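Local coordinates for protein endo-xylogalacturonan hydrolase A (Aspergillus tubingensis, PDB 4C2L) that hydrolyses the xylose-substituted galacturonan backbone of xylogalacturonan, a component of the hairy regions of pectin, as a secreted family 28 glycoside hydrolase, at residues Y336-A341 with K366-C371; G330-K335 with F358-P363; I72-L77 with L102-L107; G111-N116 with S147-K152. One frame throughout, in Å; residues are numbered along the deposited sequence.

Interaction 1. Residues Y336-A341 with K366-C371; sequences YDPVVA and KSEVLC
Near the C-terminal end of the right-handed parallel beta-helix of this family 28 hydrolase, strand 339-344 meets strand 368-372 of the following coil, and Val339 and Ala341 bridge to Glu368 and Val369. Val340 is the extra residue between these two bridges, so the register slips by one: a beta bulge, where the short strand axes are 60° apart. Three backbone bonds carry the pairing. Glu368 N donates to Pro338 O at 2.9 Å; Val340 N reaches Glu368 O at 2.8 Å, and Leu370 N closes on Ala341 O.

On one face the side chains of Pro338 and Glu368 run side by side and point the same way. With CG anti to the backbone N (chi1 -172°) and an extended chain, Glu368 lays its carboxylate against carbons: OE1 lies 3.5 Å from Pro338 CG, and OE2 is near Val339 CG2. The branches of Val339 also cross Leu370 at about a right angle, CG1 being 3.7 Å from Leu370 CG. On the other face, Ala341 CB packs against Val369 CG1 at 4.0 Å. Pro338, which follows a cis peptide bond, touches Lys366 CB with its own CB.

Val340 N and Leu370 N thus find carbonyl partners across the bulge, but the buried Ala341 N has no partner in the model, probably a cost of the slipped register.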
loop_
_atom_site.group_PDB
_atom_site.type_symbol
_atom_site.label_atom_id
_atom_site.label_comp_id
_atom_site.label_asym_id
_atom_site.label_seq_id
_atom_site.Cartn_x
_atom_site.Cartn_y
_atom_site.Cartn_z
ATOM N N TYR A 336 -11.805 17.479 -11.622
ATOM C CA TYR A 336 -11.819 18.665 -10.753
ATOM C C TYR A 336 -11.308 19.929 -11.436
ATOM O O TYR A 336 -11.250 20.995 -10.814
ATOM C CB TYR A 336 -11.015 18.406 -9.477
ATOM C CG TYR A 336 -11.586 17.315 -8.607
ATOM C CD1 TYR A 336 -12.865 17.428 -8.059
ATOM C CD2 TYR A 336 -10.840 16.170 -8.319
ATOM C CE1 TYR A 336 -13.389 16.426 -7.246
ATOM C CE2 TYR A 336 -11.354 15.168 -7.507
ATOM C CZ TYR A 336 -12.620 15.297 -6.977
ATOM O OH TYR A 336 -13.122 14.297 -6.174
ATOM N N ASP A 337 -10.940 19.802 -12.710
ATOM C CA ASP A 337 -10.510 20.925 -13.531
ATOM C C ASP A 337 -11.359 22.157 -13.169
ATOM O O ASP A 337 -12.587 22.090 -13.207
ATOM C CB ASP A 337 -10.675 20.540 -15.007
ATOM C CG ASP A 337 -9.945 21.475 -15.955
ATOM O OD1 ASP A 337 -9.784 22.670 -15.630
ATOM O OD2 ASP A 337 -9.518 21.013 -17.039
ATOM N N PRO A 338 -10.717 23.293 -12.818
ATOM C CA PRO A 338 -9.309 23.705 -12.901
ATOM C C PRO A 338 -8.417 23.361 -11.692
ATOM O O PRO A 338 -7.222 23.663 -11.708
ATOM C CB PRO A 338 -9.425 25.225 -13.005
ATOM C CG PRO A 338 -10.608 25.535 -12.157
ATOM C CD PRO A 338 -11.574 24.394 -12.336
ATOM N N VAL A 339 -9.001 22.735 -10.678
ATOM C CA VAL A 339 -8.293 22.441 -9.430
ATOM C C VAL A 339 -7.377 21.229 -9.611
ATOM O O VAL A 339 -7.840 20.163 -10.028
ATOM C CB VAL A 339 -9.291 22.203 -8.272
ATOM C CG1 VAL A 339 -8.552 21.903 -6.973
ATOM C CG2 VAL A 339 -10.201 23.420 -8.100
ATOM N N VAL A 340 -6.095 21.401 -9.299
ATOM C CA VAL A 340 -5.108 20.312 -9.408
ATOM C C VAL A 340 -4.659 19.792 -8.035
ATOM O O VAL A 340 -3.990 18.755 -7.944
ATOM C CB VAL A 340 -3.877 20.737 -10.229
ATOM C CG1 VAL A 340 -4.295 21.160 -11.640
ATOM C CG2 VAL A 340 -3.115 21.865 -9.532
ATOM N N ALA A 341 -5.014 20.520 -6.979
ATOM C CA ALA A 341 -4.666 20.114 -5.606
ATOM C C ALA A 341 -5.659 20.691 -4.613
ATOM O O ALA A 341 -6.139 21.803 -4.798
ATOM C CB ALA A 341 -3.249 20.553 -5.262
ATOM N N LYS A 366 -5.298 25.283 -16.893
ATOM C CA LYS A 366 -5.312 25.975 -15.600
ATOM C C LYS A 366 -4.683 25.117 -14.501
ATOM O O LYS A 366 -4.457 23.916 -14.710
ATOM C CB LYS A 366 -6.733 26.390 -15.236
ATOM C CG LYS A 366 -7.222 27.549 -16.093
ATOM C CD LYS A 366 -8.729 27.684 -16.047
ATOM C CE LYS A 366 -9.177 28.868 -16.888
ATOM N NZ LYS A 366 -10.620 29.159 -16.658
ATOM N N SER A 367 -4.388 25.728 -13.348
ATOM C CA SER A 367 -3.708 25.023 -12.245
ATOM C C SER A 367 -4.033 25.600 -10.865
ATOM O O SER A 367 -3.153 26.055 -10.120
ATOM C CB SER A 367 -2.198 25.008 -12.473
ATOM O OG SER A 367 -1.720 26.335 -12.626
ATOM N N GLU A 368 -5.305 25.564 -10.522
ATOM C CA GLU A 368 -5.769 26.105 -9.270
ATOM C C GLU A 368 -5.450 25.150 -8.111
ATOM O O GLU A 368 -5.583 23.935 -8.239
ATOM C CB GLU A 368 -7.264 26.331 -9.398
ATOM C CG GLU A 368 -7.937 27.077 -8.272
ATOM C CD GLU A 368 -9.380 27.402 -8.615
ATOM O OE1 GLU A 368 -9.630 27.885 -9.741
ATOM O OE2 GLU A 368 -10.259 27.160 -7.766
ATOM N N VAL A 369 -4.996 25.715 -6.997
ATOM C CA VAL A 369 -4.751 24.944 -5.779
ATOM C C VAL A 369 -5.681 25.489 -4.698
ATOM O O VAL A 369 -5.576 26.664 -4.301
ATOM C CB VAL A 369 -3.267 25.038 -5.347
ATOM C CG1 VAL A 369 -3.031 24.326 -4.013
ATOM C CG2 VAL A 369 -2.349 24.474 -6.427
ATOM N N LEU A 370 -6.601 24.655 -4.232
ATOM C CA LEU A 370 -7.485 25.036 -3.143
ATOM C C LEU A 370 -6.746 24.853 -1.828
ATOM O O LEU A 370 -6.061 23.844 -1.642
ATOM C CB LEU A 370 -8.755 24.191 -3.135
ATOM C CG LEU A 370 -9.654 24.294 -4.371
ATOM C CD1 LEU A 370 -10.914 23.502 -4.095
ATOM C CD2 LEU A 370 -9.973 25.755 -4.698
ATOM N N CYS A 371 -6.867 25.839 -0.932
ATOM C CA CYS A 371 -6.147 25.794 0.349
ATOM C C CYS A 371 -7.012 26.221 1.518
ATOM O O CYS A 371 -7.856 27.118 1.389
ATOM C CB CYS A 371 -4.938 26.724 0.329
ATOM S SG CYS A 371 -3.697 26.420 -0.941
#

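Interaction 2. Residues G330-K335 with F358-P363; sequences GTTSDK and FDVKAP
Gly330-Lys335 and Phe358-Pro363 run in roughly the same direction, their touching parts 30° apart, and are joined by a single bridge between Thr331 and Lys361. Lys361 N donates to Gly330 O at 3.1 Å, and Thr332 N returns a bond to Lys361 O at 3.0 Å. A water extends this link at the corner of the chain, accepting from Gly330 N and donating to Asp359 O.

With OG1 turned beside the backbone N (chi1 -48°), the CG2 methyl of Thr331 comes 3.4 Å from Lys361 O. In Thr332 the two branches part: OG1 comes 3.2 Å from Ala362 CA, while CG2 meets Val360 CG1 at 3.9 Å, the two side chains crossing at about a right angle. The Pro363 ring faces oxygens. Its CD sits 3.2 Å from Thr332 O, with Ser333 O equally near, and Asp334 OD1 reaches over to CG at 3.3 Å. Ser333 itself turns away, its OG hydrogen-bonded to Asp295 OD1 and accepting from Lys335 N in an ST turn.

Beyond the two direct backbone bonds, then, much of the contact sets oxygens against C-H groups, the CD hydrogens of Pro363 probably being weakly polarised by the adjoining nitrogen.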
loop_
_atom_site.group_PDB
_atom_site.type_symbol
_atom_site.label_atom_id
_atom_site.label_comp_id
_atom_site.label_asym_id
_atom_site.label_seq_id
_atom_site.Cartn_x
_atom_site.Cartn_y
_atom_site.Cartn_z
ATOM N N GLY A 330 2.995 16.929 -15.089
ATOM C CA GLY A 330 1.936 16.208 -15.757
ATOM C C GLY A 330 0.614 16.933 -15.755
ATOM O O GLY A 330 0.549 18.146 -15.520
ATOM N N THR A 331 -0.443 16.171 -16.018
ATOM C CA THR A 331 -1.767 16.703 -16.264
ATOM C C THR A 331 -2.755 15.896 -15.453
ATOM O O THR A 331 -2.724 14.659 -15.478
ATOM C CB THR A 331 -2.132 16.586 -17.768
ATOM O OG1 THR A 331 -1.038 17.070 -18.559
ATOM C CG2 THR A 331 -3.370 17.391 -18.101
ATOM N N THR A 332 -3.637 16.595 -14.744
ATOM C CA THR A 332 -4.714 15.947 -14.014
ATOM C C THR A 332 -5.854 15.556 -14.961
ATOM O O THR A 332 -5.826 15.874 -16.150
ATOM C CB THR A 332 -5.265 16.831 -12.878
ATOM O OG1 THR A 332 -5.613 18.127 -13.393
ATOM C CG2 THR A 332 -4.229 16.987 -11.748
ATOM N N SER A 333 -6.846 14.867 -14.414
ATOM C CA SER A 333 -8.045 14.491 -15.143
ATOM C C SER A 333 -8.999 15.678 -15.297
ATOM O O SER A 333 -8.769 16.749 -14.731
ATOM C CB SER A 333 -8.767 13.377 -14.389
ATOM O OG SER A 333 -9.426 13.904 -13.253
ATOM N N ASP A 334 -10.086 15.457 -16.036
ATOM C CA ASP A 334 -11.173 16.430 -16.182
ATOM C C ASP A 334 -11.946 16.657 -14.895
ATOM O O ASP A 334 -12.627 17.665 -14.757
ATOM C CB ASP A 334 -12.194 15.940 -17.223
ATOM C CG ASP A 334 -11.636 15.896 -18.618
ATOM O OD1 ASP A 334 -10.767 16.729 -18.961
ATOM O OD2 ASP A 334 -12.085 15.021 -19.392
ATOM N N LYS A 335 -11.854 15.716 -13.957
ATOM C CA LYS A 335 -12.820 15.651 -12.875
ATOM C C LYS A 335 -12.940 16.942 -12.062
ATOM O O LYS A 335 -14.046 17.416 -11.816
ATOM C CB LYS A 335 -12.517 14.487 -11.936
ATOM C CG LYS A 335 -13.550 14.357 -10.837
ATOM C CD LYS A 335 -13.309 13.128 -9.986
ATOM C CE LYS A 335 -14.448 12.961 -8.998
ATOM N NZ LYS A 335 -14.216 11.740 -8.187
ATOM N N PHE A 358 6.281 22.644 -8.909
ATOM C CA PHE A 358 4.954 22.083 -9.074
ATOM C C PHE A 358 4.421 22.553 -10.419
ATOM O O PHE A 358 3.912 23.667 -10.533
ATOM C CB PHE A 358 4.057 22.558 -7.935
ATOM C CG PHE A 358 2.745 21.839 -7.839
ATOM C CD1 PHE A 358 2.664 20.585 -7.246
ATOM C CD2 PHE A 358 1.582 22.436 -8.308
ATOM C CE1 PHE A 358 1.448 19.930 -7.142
ATOM C CE2 PHE A 358 0.358 21.790 -8.206
ATOM C CZ PHE A 358 0.292 20.534 -7.621
ATOM N N ASP A 359 4.553 21.705 -11.433
ATOM C CA ASP A 359 4.284 22.106 -12.817
ATOM C C ASP A 359 3.061 21.405 -13.389
ATOM O O ASP A 359 2.916 21.281 -14.599
ATOM C CB ASP A 359 5.508 21.831 -13.693
ATOM C CG ASP A 359 6.699 22.720 -13.339
ATOM O OD1 ASP A 359 6.505 23.759 -12.666
ATOM O OD2 ASP A 359 7.838 22.381 -13.733
ATOM N N VAL A 360 2.171 20.975 -12.511
ATOM C CA VAL A 360 0.984 20.233 -12.901
ATOM C C VAL A 360 -0.147 21.145 -13.369
ATOM O O VAL A 360 -0.438 22.170 -12.747
ATOM C CB VAL A 360 0.516 19.320 -11.741
ATOM C CG1 VAL A 360 -0.654 18.455 -12.179
ATOM C CG2 VAL A 360 1.667 18.436 -11.295
ATOM N N LYS A 361 -0.777 20.770 -14.479
ATOM C CA LYS A 361 -1.908 21.517 -15.015
ATOM C C LYS A 361 -3.123 20.627 -15.186
ATOM O O LYS A 361 -2.987 19.415 -15.361
ATOM C CB LYS A 361 -1.523 22.142 -16.364
ATOM C CG LYS A 361 -0.545 23.303 -16.239
ATOM C CD LYS A 361 0.007 23.726 -17.593
ATOM C CE LYS A 361 0.481 25.175 -17.568
ATOM N NZ LYS A 361 1.312 25.498 -16.373
ATOM N N ALA A 362 -4.306 21.232 -15.136
ATOM C CA ALA A 362 -5.544 20.560 -15.496
ATOM C C ALA A 362 -5.612 20.489 -17.043
ATOM O O ALA A 362 -4.815 21.139 -17.706
ATOM C CB ALA A 362 -6.727 21.311 -14.915
ATOM N N PRO A 363 -6.515 19.665 -17.607
ATOM C CA PRO A 363 -6.629 19.581 -19.075
ATOM C C PRO A 363 -6.850 20.940 -19.771
ATOM O O PRO A 363 -6.315 21.161 -20.858
ATOM C CB PRO A 363 -7.832 18.657 -19.263
ATOM C CG PRO A 363 -7.708 17.711 -18.100
ATOM C CD PRO A 363 -7.329 18.620 -16.954
HETATM O O HOH W 1 4.037 19.163 -16.623
#

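Interaction 3. Residues I72-L77 with L102-L107; sequences IQVEGL and LKLRSL
Ile72 and Gln73 pair in parallel with Leu104 and Arg105, the two strands only 6° apart, in the N-terminal coils of the beta-helix. The backbone groups that face each other are matched in turn: Ile72 N donates a hydrogen bond to Lys103 O at 2.7 Å, Arg105 N to Ile72 O at 2.9 Å, and Val74 N to Arg105 O at 2.8 Å.

Where the strands end, Glu75 takes over as acceptor. Its chain bends at chi2 (-60°), swinging the carboxylate back to the other segment. OE2 receives Leu107 N at 2.8 Å through its syn lone pair, while Ser106 OG donates to OE1, also at 2.8 Å, from above the carboxylate plane. OE1 has a further partner in Thr108 OG1, and Ser106 OG in turn accepts from Gly111 N, so the carboxylate is held at both oxygens.

On the outward face, Asp71 serves two of the polar chains, Arg105 and Gln73: it forms a salt bridge with Arg105 NE and accepts from Gln73 NE2. The Arg105 guanidinium lies between aliphatic groups, Leu107 CD2 on one face and Lys103 CD over the centre of the opposite one. Leu107 CD1 also touches Gln73 NE2 at 3.7 Å.

On the inward face, Ile72 CD1 presses tightly on Leu102 CD1, 3.5 Å away, and Leu104 CD1 meets Ile72 CG2 and Val74 CG2. Strand 47-50 flanks Ile72-Val74 and contributes Phe50 to the apolar side, while strand 142-152 borders Leu102-Arg105.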
loop_
_atom_site.group_PDB
_atom_site.type_symbol
_atom_site.label_atom_id
_atom_site.label_comp_id
_atom_site.label_asym_id
_atom_site.label_seq_id
_atom_site.Cartn_x
_atom_site.Cartn_y
_atom_site.Cartn_z
ATOM N N ILE A 72 13.430 -18.695 -0.322
ATOM C CA ILE A 72 12.276 -19.315 -0.968
ATOM C C ILE A 72 12.203 -18.830 -2.417
ATOM O O ILE A 72 11.850 -17.676 -2.686
ATOM C CB ILE A 72 10.964 -18.975 -0.221
ATOM C CG1 ILE A 72 11.096 -19.332 1.264
ATOM C CG2 ILE A 72 9.777 -19.679 -0.854
ATOM C CD1 ILE A 72 9.926 -18.880 2.133
ATOM N N GLN A 73 12.547 -19.715 -3.340
ATOM C CA GLN A 73 12.611 -19.358 -4.764
ATOM C C GLN A 73 11.335 -19.782 -5.465
ATOM O O GLN A 73 11.074 -20.970 -5.692
ATOM C CB GLN A 73 13.860 -19.961 -5.421
ATOM C CG GLN A 73 15.123 -19.596 -4.652
ATOM C CD GLN A 73 16.390 -20.206 -5.228
ATOM O OE1 GLN A 73 16.350 -20.963 -6.216
ATOM N NE2 GLN A 73 17.521 -19.897 -4.598
ATOM N N VAL A 74 10.516 -18.793 -5.792
ATOM C CA VAL A 74 9.237 -19.052 -6.436
ATOM C C VAL A 74 9.425 -18.826 -7.926
ATOM O O VAL A 74 9.537 -17.673 -8.368
ATOM C CB VAL A 74 8.139 -18.120 -5.879
ATOM C CG1 VAL A 74 6.776 -18.466 -6.476
ATOM C CG2 VAL A 74 8.115 -18.171 -4.344
ATOM N N GLU A 75 9.500 -19.910 -8.703
ATOM C CA GLU A 75 9.614 -19.769 -10.166
ATOM C C GLU A 75 8.350 -20.215 -10.884
ATOM O O GLU A 75 8.168 -19.938 -12.070
ATOM C CB GLU A 75 10.841 -20.524 -10.708
ATOM C CG GLU A 75 12.101 -20.338 -9.873
ATOM C CD GLU A 75 12.548 -18.882 -9.767
ATOM O OE1 GLU A 75 12.087 -18.046 -10.561
ATOM O OE2 GLU A 75 13.366 -18.583 -8.890
ATOM N N GLY A 76 7.460 -20.883 -10.152
ATOM C CA GLY A 76 6.199 -21.338 -10.708
ATOM C C GLY A 76 5.033 -20.514 -10.203
ATOM O O GLY A 76 5.202 -19.379 -9.734
ATOM N N LEU A 77 3.851 -21.112 -10.282
ATOM C CA LEU A 77 2.608 -20.464 -9.889
ATOM C C LEU A 77 2.162 -21.004 -8.534
ATOM O O LEU A 77 2.078 -22.217 -8.353
ATOM C CB LEU A 77 1.526 -20.773 -10.933
ATOM C CG LEU A 77 0.083 -20.302 -10.615
ATOM C CD1 LEU A 77 0.047 -18.791 -10.350
ATOM C CD2 LEU A 77 -0.863 -20.694 -11.740
ATOM N N LEU A 102 14.705 -13.672 5.571
ATOM C CA LEU A 102 13.915 -14.361 4.584
ATOM C C LEU A 102 14.180 -13.727 3.237
ATOM O O LEU A 102 14.292 -12.507 3.129
ATOM C CB LEU A 102 12.420 -14.265 4.920
ATOM C CG LEU A 102 11.486 -14.474 3.721
ATOM C CD1 LEU A 102 11.280 -15.956 3.465
ATOM C CD2 LEU A 102 10.155 -13.757 3.859
ATOM N N LYS A 103 14.289 -14.567 2.220
ATOM C CA LYS A 103 14.211 -14.098 0.842
ATOM C C LYS A 103 13.045 -14.833 0.202
ATOM O O LYS A 103 13.024 -16.065 0.167
ATOM C CB LYS A 103 15.505 -14.385 0.079
ATOM C CG LYS A 103 16.761 -13.892 0.785
ATOM C CD LYS A 103 18.009 -14.279 -0.004
ATOM C CE LYS A 103 19.275 -14.130 0.834
ATOM N NZ LYS A 103 19.446 -15.304 1.738
ATOM N N LEU A 104 12.064 -14.081 -0.268
ATOM C CA LEU A 104 10.944 -14.653 -0.992
ATOM C C LEU A 104 11.044 -14.050 -2.365
ATOM O O LEU A 104 10.752 -12.860 -2.559
ATOM C CB LEU A 104 9.606 -14.291 -0.327
ATOM C CG LEU A 104 8.306 -14.742 -1.016
ATOM C CD1 LEU A 104 8.178 -16.258 -1.039
ATOM C CD2 LEU A 104 7.084 -14.155 -0.318
ATOM N N ARG A 105 11.489 -14.848 -3.319
ATOM C CA ARG A 105 11.910 -14.230 -4.579
ATOM C C ARG A 105 11.742 -15.118 -5.776
ATOM O O ARG A 105 11.758 -16.334 -5.653
ATOM C CB ARG A 105 13.359 -13.783 -4.451
ATOM C CG ARG A 105 14.336 -14.892 -4.089
ATOM C CD ARG A 105 15.726 -14.281 -3.948
ATOM N NE ARG A 105 16.729 -15.290 -3.669
ATOM C CZ ARG A 105 18.032 -15.095 -3.841
ATOM N NH1 ARG A 105 18.470 -13.928 -4.318
ATOM N NH2 ARG A 105 18.882 -16.063 -3.551
ATOM N N SER A 106 11.564 -14.507 -6.940
ATOM C CA SER A 106 11.654 -15.248 -8.181
ATOM C C SER A 106 12.968 -14.853 -8.828
ATOM O O SER A 106 13.194 -13.673 -9.093
ATOM C CB SER A 106 10.488 -14.939 -9.123
ATOM O OG SER A 106 10.680 -15.638 -10.352
ATOM N N LEU A 107 13.853 -15.824 -9.014
ATOM C CA LEU A 107 15.153 -15.540 -9.632
ATOM C C LEU A 107 15.072 -15.580 -11.157
ATOM O O LEU A 107 15.917 -15.005 -11.841
ATOM C CB LEU A 107 16.249 -16.466 -9.081
ATOM C CG LEU A 107 16.699 -16.207 -7.635
ATOM C CD1 LEU A 107 17.732 -17.238 -7.180
ATOM C CD2 LEU A 107 17.246 -14.783 -7.475
#

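Interaction 4. Residues G111-N116 with S147-K152; sequences GVIDGN and SGLRQK. With SO4 (sulfate ion), chain G.
Strands 112-114 and 150-152 lie parallel, 16° apart, with Val112, Ile113 and Asp114 in register with Arg150, Gln151 and Lys152. The backbone ladder runs without a break: Arg150 N to Gly111 O, Ile113 N to Arg150 O, Lys152 N to Ile113 O, and Gly115 N to Lys152 O at 2.8 Å.

On the interior side Ile113 CD1 meets both methyls of Leu149 at 4.1 Å. On the other face the side chains of Val112 and Arg150 lie side by side, CG2 of the valine against CB and CD of the arginine. Arg150 and Lys152 both carry CG anti to the backbone N (chi1 175° in each) and extend outward together, Lys152 CD lying above one face of the guanidinium, offset toward its rim. Their ends share a sulfate, probably from the crystallisation liquor. Arg150 NH2 donates to its O1 at 2.7 Å and NH1 to O2 at 2.8 Å, at the guanidinium edge; Lys152 NZ also reaches O2, at 2.9 Å, and O4.

Asp114 OD1 accepts from Asn116 N in an Asx turn. Its OD2 makes a long salt bridge with Lys152 NZ, 3.9 Å away, and a water bridges the two, donating to OD2 and accepting from NZ. Arg150 NH2 also forms a salt bridge with Asp176. The paired basic ends probably attract an anion, here the sulfate, while both aspartates partly balance their charge.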
loop_
_atom_site.group_PDB
_atom_site.type_symbol
_atom_site.label_atom_id
_atom_site.label_comp_id
_atom_site.label_asym_id
_atom_site.label_seq_id
_atom_site.Cartn_x
_atom_site.Cartn_y
_atom_site.Cartn_z
ATOM N N GLY A 111 7.953 -16.341 -11.487
ATOM C CA GLY A 111 7.123 -16.689 -10.314
ATOM C C GLY A 111 5.885 -15.817 -10.169
ATOM O O GLY A 111 5.952 -14.592 -10.314
ATOM N N VAL A 112 4.755 -16.444 -9.851
ATOM C CA VAL A 112 3.500 -15.720 -9.691
ATOM C C VAL A 112 2.798 -16.219 -8.430
ATOM O O VAL A 112 2.696 -17.435 -8.215
ATOM C CB VAL A 112 2.565 -15.944 -10.912
ATOM C CG1 VAL A 112 1.224 -15.253 -10.693
ATOM C CG2 VAL A 112 3.210 -15.420 -12.193
ATOM N N ILE A 113 2.338 -15.286 -7.595
ATOM C CA ILE A 113 1.483 -15.630 -6.456
ATOM C C ILE A 113 0.112 -15.092 -6.836
ATOM O O ILE A 113 -0.072 -13.879 -6.969
ATOM C CB ILE A 113 1.982 -14.998 -5.130
ATOM C CG1 ILE A 113 3.422 -15.442 -4.836
ATOM C CG2 ILE A 113 1.043 -15.361 -3.972
ATOM C CD1 ILE A 113 4.100 -14.657 -3.715
ATOM N N ASP A 114 -0.841 -15.997 -7.012
ATOM C CA ASP A 114 -2.179 -15.652 -7.470
ATOM C C ASP A 114 -3.136 -15.740 -6.281
ATOM O O ASP A 114 -3.457 -16.844 -5.837
ATOM C CB ASP A 114 -2.598 -16.636 -8.586
ATOM C CG ASP A 114 -3.967 -16.313 -9.208
ATOM O OD1 ASP A 114 -4.684 -15.414 -8.730
ATOM O OD2 ASP A 114 -4.333 -16.981 -10.211
ATOM N N GLY A 115 -3.611 -14.588 -5.796
ATOM C CA GLY A 115 -4.572 -14.544 -4.691
ATOM C C GLY A 115 -5.986 -14.964 -5.021
ATOM O O GLY A 115 -6.799 -15.146 -4.108
ATOM N N ASN A 116 -6.286 -15.116 -6.316
ATOM C CA ASN A 116 -7.565 -15.647 -6.783
ATOM C C ASN A 116 -8.732 -14.863 -6.187
ATOM O O ASN A 116 -9.699 -15.436 -5.681
ATOM C CB ASN A 116 -7.652 -17.146 -6.437
ATOM C CG ASN A 116 -8.643 -17.913 -7.298
ATOM O OD1 ASN A 116 -9.279 -17.365 -8.206
ATOM N ND2 ASN A 116 -8.766 -19.218 -7.015
ATOM N N SER A 147 11.161 -10.128 -3.802
ATOM C CA SER A 147 11.626 -9.601 -5.084
ATOM C C SER A 147 11.357 -10.471 -6.296
ATOM O O SER A 147 11.260 -11.692 -6.198
ATOM C CB SER A 147 13.128 -9.327 -5.006
ATOM O OG SER A 147 13.868 -10.538 -4.904
ATOM N N GLY A 148 11.231 -9.812 -7.441
ATOM C CA GLY A 148 11.231 -10.466 -8.728
ATOM C C GLY A 148 9.945 -11.114 -9.158
ATOM O O GLY A 148 9.861 -11.648 -10.264
ATOM N N LEU A 149 8.917 -11.056 -8.325
ATOM C CA LEU A 149 7.744 -11.859 -8.630
ATOM C C LEU A 149 6.531 -11.018 -8.945
ATOM O O LEU A 149 6.547 -9.802 -8.759
ATOM C CB LEU A 149 7.479 -12.854 -7.502
ATOM C CG LEU A 149 7.430 -12.307 -6.095
ATOM C CD1 LEU A 149 6.032 -11.745 -5.871
ATOM C CD2 LEU A 149 7.744 -13.430 -5.120
ATOM N N ARG A 150 5.499 -11.676 -9.450
ATOM C CA ARG A 150 4.221 -11.053 -9.717
ATOM C C ARG A 150 3.234 -11.479 -8.632
ATOM O O ARG A 150 3.161 -12.663 -8.281
ATOM C CB ARG A 150 3.703 -11.530 -11.066
ATOM C CG ARG A 150 2.312 -11.034 -11.416
ATOM C CD ARG A 150 1.888 -11.485 -12.808
ATOM N NE ARG A 150 0.517 -11.063 -13.059
ATOM C CZ ARG A 150 -0.332 -11.682 -13.878
ATOM N NH1 ARG A 150 0.050 -12.768 -14.551
ATOM N NH2 ARG A 150 -1.564 -11.205 -14.024
ATOM N N GLN A 151 2.474 -10.505 -8.131
ATOM C CA GLN A 151 1.336 -10.788 -7.269
ATOM C C GLN A 151 0.094 -10.444 -8.059
ATOM O O GLN A 151 -0.045 -9.315 -8.544
ATOM C CB GLN A 151 1.406 -9.952 -5.987
ATOM C CG GLN A 151 2.575 -10.333 -5.083
ATOM C CD GLN A 151 2.728 -9.354 -3.929
ATOM O OE1 GLN A 151 2.368 -8.189 -4.050
ATOM N NE2 GLN A 151 3.264 -9.817 -2.818
ATOM N N LYS A 152 -0.810 -11.416 -8.181
ATOM C CA LYS A 152 -1.975 -11.323 -9.057
ATOM C C LYS A 152 -3.271 -11.465 -8.255
ATOM O O LYS A 152 -3.412 -12.407 -7.475
ATOM C CB LYS A 152 -1.898 -12.471 -10.080
ATOM C CG LYS A 152 -3.098 -12.582 -11.001
ATOM C CD LYS A 152 -2.905 -13.780 -11.925
ATOM C CE LYS A 152 -4.172 -14.059 -12.716
ATOM N NZ LYS A 152 -3.902 -15.185 -13.663
HETATM S S SO4 G . -3.242 -13.117 -16.463
HETATM O O1 SO4 G . -3.026 -11.665 -16.260
HETATM O O2 SO4 G . -2.280 -13.936 -15.686
HETATM O O3 SO4 G . -3.061 -13.431 -17.894
HETATM O O4 SO4 G . -4.626 -13.442 -16.045
HETATM O O HOH W 2 -2.876 -17.457 -12.454
#

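In the fold
The four contacts lie toward the two ends of one parallel beta-helix. Interactions 3 and 4 are neighbours, their centres 10 Å apart: Ser106 N lies 2.9 Å from Ser147 O and Gly76 O 3.0 Å from Val112 N, both probable hydrogen bonds that carry the strand pairing from coil to coil. Interactions 1 and 2 alternate along the chain, with centres 8 Å apart; Asp337 OD2 packs 3.2 Å from Pro363 CD, and Val340 CG1 lies against Ala362 N. Between the two pairs lie about 33 to 44 Å, centre to centre. All four are away from Asp210 and His233, the probable catalytic residues; the sulfate belongs to interaction 4 alone.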